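Local coordinates for protein 2,5-dihydroxypyridine 5,6-dioxygenase (Pseudomonas putida KT2440, PDB 7CN3) that catalyses the iron(II)-dependent ring opening of 2,5-dihydroxypyridine by dioxygen between carbons 5 and 6, giving N-formylmaleamate in the aerobic breakdown of nicotinate, at residues C[250-255]-C[317-322]. Residues are numbered along the deposited sequence; the frame is centred on the assembly and turned at random.
Sequences DYMKYF and CHLDIP. With FE2 (Fe (II) ion), chain L; G6C (5-oxidanyl-1H-pyridin-2-one), chain M.
Tyr-251, on helix 243-254, meets both Cys-317 and Leu-319 through one ring atom: CE2 lies 3.9 Å from Cys-317 SG and equally far from Leu-319 CD2, both approaching obliquely. Tyrosine suits this place because its hydrocarbon ring packs against apolar groups while its hydroxyl holds a water (2.7 Å from OH to the water oxygen) that in turn weakly accepts the N-H of His-318. Met-252, bent at chi3 (88°), wraps its flexible thioether end around the other methyl of leucine, SD coming within 3.9 Å of Leu-319 CD1. Phe-255 is sandwiched: Cys-317 CB sits over one ring face in a CH-pi contact, 3.6 Å from the centroid, and Tyr-254 CD2 over the opposite face. With CG beside its backbone N (chi1 -68°), the Phe-255 ring also sets CE2 over a face of Tyr-251. A serine in place of Phe-255 would probably cost Cys-317 CB its CH-pi partner and open a gap beside Tyr-251. The small, weakly polar cysteine suits this place beside two rings, its SG making oblique sulfur-aromatic contacts with both. Across the chain from this apolar side, His-318 NE2 and Asp-320 OD1 bind the iron, each at 2.3 Å, with His-265 and Ser-302 completing the protein ligands. Apolar packing thus backs one side of the segment whose other side presents iron ligands next to the bound 5-hydroxypyridone.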
loop_
_atom_site.group_PDB
_atom_site.type_symbol
_atom_site.label_atom_id
_atom_site.label_comp_id
_atom_site.label_asym_id
_atom_site.label_seq_id
_atom_site.Cartn_x
_atom_site.Cartn_y
_atom_site.Cartn_z
ATOM N N ASP C 250 32.508 13.149 -23.048
ATOM C CA ASP C 250 31.796 11.940 -23.456
ATOM C C ASP C 250 30.285 12.095 -23.268
ATOM O O ASP C 250 29.497 11.738 -24.150
ATOM C CB ASP C 250 32.340 10.764 -22.640
ATOM C CG ASP C 250 32.189 9.421 -23.333
ATOM O OD1 ASP C 250 31.101 8.817 -23.237
ATOM O OD2 ASP C 250 33.172 8.959 -23.952
ATOM N N TYR C 251 29.861 12.628 -22.122
ATOM C CA TYR C 251 28.440 12.850 -21.879
ATOM C C TYR C 251 27.834 13.778 -22.928
ATOM O O TYR C 251 26.763 13.493 -23.478
ATOM C CB TYR C 251 28.238 13.422 -20.475
ATOM C CG TYR C 251 26.790 13.571 -20.070
ATOM C CD1 TYR C 251 26.095 12.499 -19.528
ATOM C CD2 TYR C 251 26.114 14.778 -20.232
ATOM C CE1 TYR C 251 24.791 12.610 -19.165
ATOM C CE2 TYR C 251 24.791 14.898 -19.862
ATOM C CZ TYR C 251 24.135 13.805 -19.322
ATOM O OH TYR C 251 22.811 13.894 -18.937
ATOM N N MET C 252 28.501 14.902 -23.219
ATOM C CA MET C 252 27.876 15.909 -24.091
ATOM C C MET C 252 27.827 15.443 -25.542
ATOM O O MET C 252 26.831 15.675 -26.235
ATOM C CB MET C 252 28.610 17.254 -23.980
ATOM C CG MET C 252 28.464 17.954 -22.607
ATOM S SD MET C 252 29.257 19.598 -22.484
ATOM C CE MET C 252 27.945 20.685 -23.053
ATOM N N LYS C 253 28.893 14.789 -26.027
ATOM C CA LYS C 253 28.893 14.285 -27.399
ATOM C C LYS C 253 27.889 13.147 -27.596
ATOM O O LYS C 253 27.454 12.917 -28.723
ATOM C CB LYS C 253 30.301 13.824 -27.801
ATOM C CG LYS C 253 30.709 12.500 -27.169
ATOM C CD LYS C 253 31.755 11.744 -27.988
ATOM C CE LYS C 253 32.709 10.983 -27.059
ATOM N NZ LYS C 253 33.307 9.773 -27.681
ATOM N N TYR C 254 27.492 12.462 -26.515
ATOM C CA TYR C 254 26.558 11.343 -26.608
ATOM C C TYR C 254 25.263 11.755 -27.293
ATOM O O TYR C 254 24.694 10.987 -28.077
ATOM C CB TYR C 254 26.280 10.806 -25.206
ATOM C CG TYR C 254 25.030 9.949 -25.004
ATOM C CD1 TYR C 254 24.984 8.619 -25.414
ATOM C CD2 TYR C 254 23.927 10.461 -24.331
ATOM C CE1 TYR C 254 23.853 7.825 -25.184
ATOM C CE2 TYR C 254 22.806 9.695 -24.100
ATOM C CZ TYR C 254 22.763 8.369 -24.521
ATOM O OH TYR C 254 21.620 7.617 -24.278
ATOM N N PHE C 255 24.801 12.975 -27.026
ATOM C CA PHE C 255 23.550 13.486 -27.565
ATOM C C PHE C 255 23.625 13.800 -29.053
ATOM O O PHE C 255 22.572 13.971 -29.673
ATOM C CB PHE C 255 23.129 14.721 -26.764
ATOM C CG PHE C 255 22.741 14.394 -25.350
ATOM C CD1 PHE C 255 21.453 13.985 -25.052
ATOM C CD2 PHE C 255 23.682 14.430 -24.329
ATOM C CE1 PHE C 255 21.100 13.643 -23.753
ATOM C CE2 PHE C 255 23.336 14.107 -23.029
ATOM C CZ PHE C 255 22.041 13.708 -22.739
ATOM N N CYS C 317 20.106 18.020 -23.954
ATOM C CA CYS C 317 21.201 17.934 -22.992
ATOM C C CYS C 317 21.358 19.242 -22.245
ATOM O O CYS C 317 21.630 20.283 -22.844
ATOM C CB CYS C 317 22.519 17.585 -23.670
ATOM S SG CYS C 317 23.917 17.677 -22.508
ATOM N N HIS C 318 21.262 19.179 -20.932
ATOM C CA HIS C 318 21.205 20.393 -20.153
ATOM C C HIS C 318 22.008 20.268 -18.859
ATOM O O HIS C 318 21.761 19.354 -18.064
ATOM C CB HIS C 318 19.757 20.699 -19.840
ATOM C CG HIS C 318 19.629 21.845 -18.927
ATOM N ND1 HIS C 318 19.340 21.705 -17.589
ATOM C CD2 HIS C 318 19.878 23.151 -19.138
ATOM C CE1 HIS C 318 19.355 22.896 -17.028
ATOM N NE2 HIS C 318 19.680 23.784 -17.949
ATOM N N LEU C 319 22.947 21.200 -18.633
ATOM C CA LEU C 319 23.822 21.177 -17.464
ATOM C C LEU C 319 23.724 22.485 -16.684
ATOM O O LEU C 319 23.665 23.567 -17.282
ATOM C CB LEU C 319 25.290 20.936 -17.852
ATOM C CG LEU C 319 25.635 19.771 -18.791
ATOM C CD1 LEU C 319 27.102 19.819 -19.198
ATOM C CD2 LEU C 319 25.263 18.424 -18.168
ATOM N N ASP C 320 23.709 22.370 -15.344
ATOM C CA ASP C 320 23.774 23.501 -14.414
ATOM C C ASP C 320 25.081 23.423 -13.645
ATOM O O ASP C 320 25.330 22.426 -12.969
ATOM C CB ASP C 320 22.611 23.489 -13.423
ATOM C CG ASP C 320 21.323 24.073 -14.013
ATOM O OD1 ASP C 320 21.389 25.100 -14.713
ATOM O OD2 ASP C 320 20.224 23.511 -13.792
ATOM N N ILE C 321 25.910 24.465 -13.747
ATOM C CA ILE C 321 27.258 24.445 -13.176
ATOM C C ILE C 321 27.467 25.637 -12.241
ATOM O O ILE C 321 27.670 26.765 -12.720
ATOM C CB ILE C 321 28.313 24.433 -14.296
ATOM C CG1 ILE C 321 28.118 23.190 -15.183
ATOM C CG2 ILE C 321 29.725 24.454 -13.706
ATOM C CD1 ILE C 321 28.965 23.157 -16.483
ATOM N N PRO C 322 27.426 25.450 -10.916
ATOM C CA PRO C 322 27.787 26.549 -10.007
ATOM C C PRO C 322 29.280 26.618 -9.696
ATOM O O PRO C 322 29.956 25.609 -9.474
ATOM C CB PRO C 322 26.972 26.219 -8.746
ATOM C CG PRO C 322 26.886 24.745 -8.747
ATOM C CD PRO C 322 26.807 24.319 -10.192
HETATM FE FE FE2 L . 20.148 25.586 -16.613
HETATM O OB G6C M . 17.390 24.674 -14.513
HETATM C CG G6C M . 16.749 24.978 -13.350
HETATM C CD1 G6C M . 16.579 26.322 -13.037
HETATM C CD2 G6C M . 16.293 23.968 -12.508
HETATM N NE1 G6C M . 15.954 26.650 -11.906
HETATM C CE2 G6C M . 15.654 24.339 -11.335
HETATM C CZ G6C M . 15.493 25.698 -11.063
HETATM O OH G6C M . 14.852 26.100 -9.932
HETATM O O HOH W 1 21.648 16.247 -19.352
HETATM O O HOH W 2 18.941 25.644 -18.576
HETATM O O HOH W 3 19.083 25.364 -14.649
#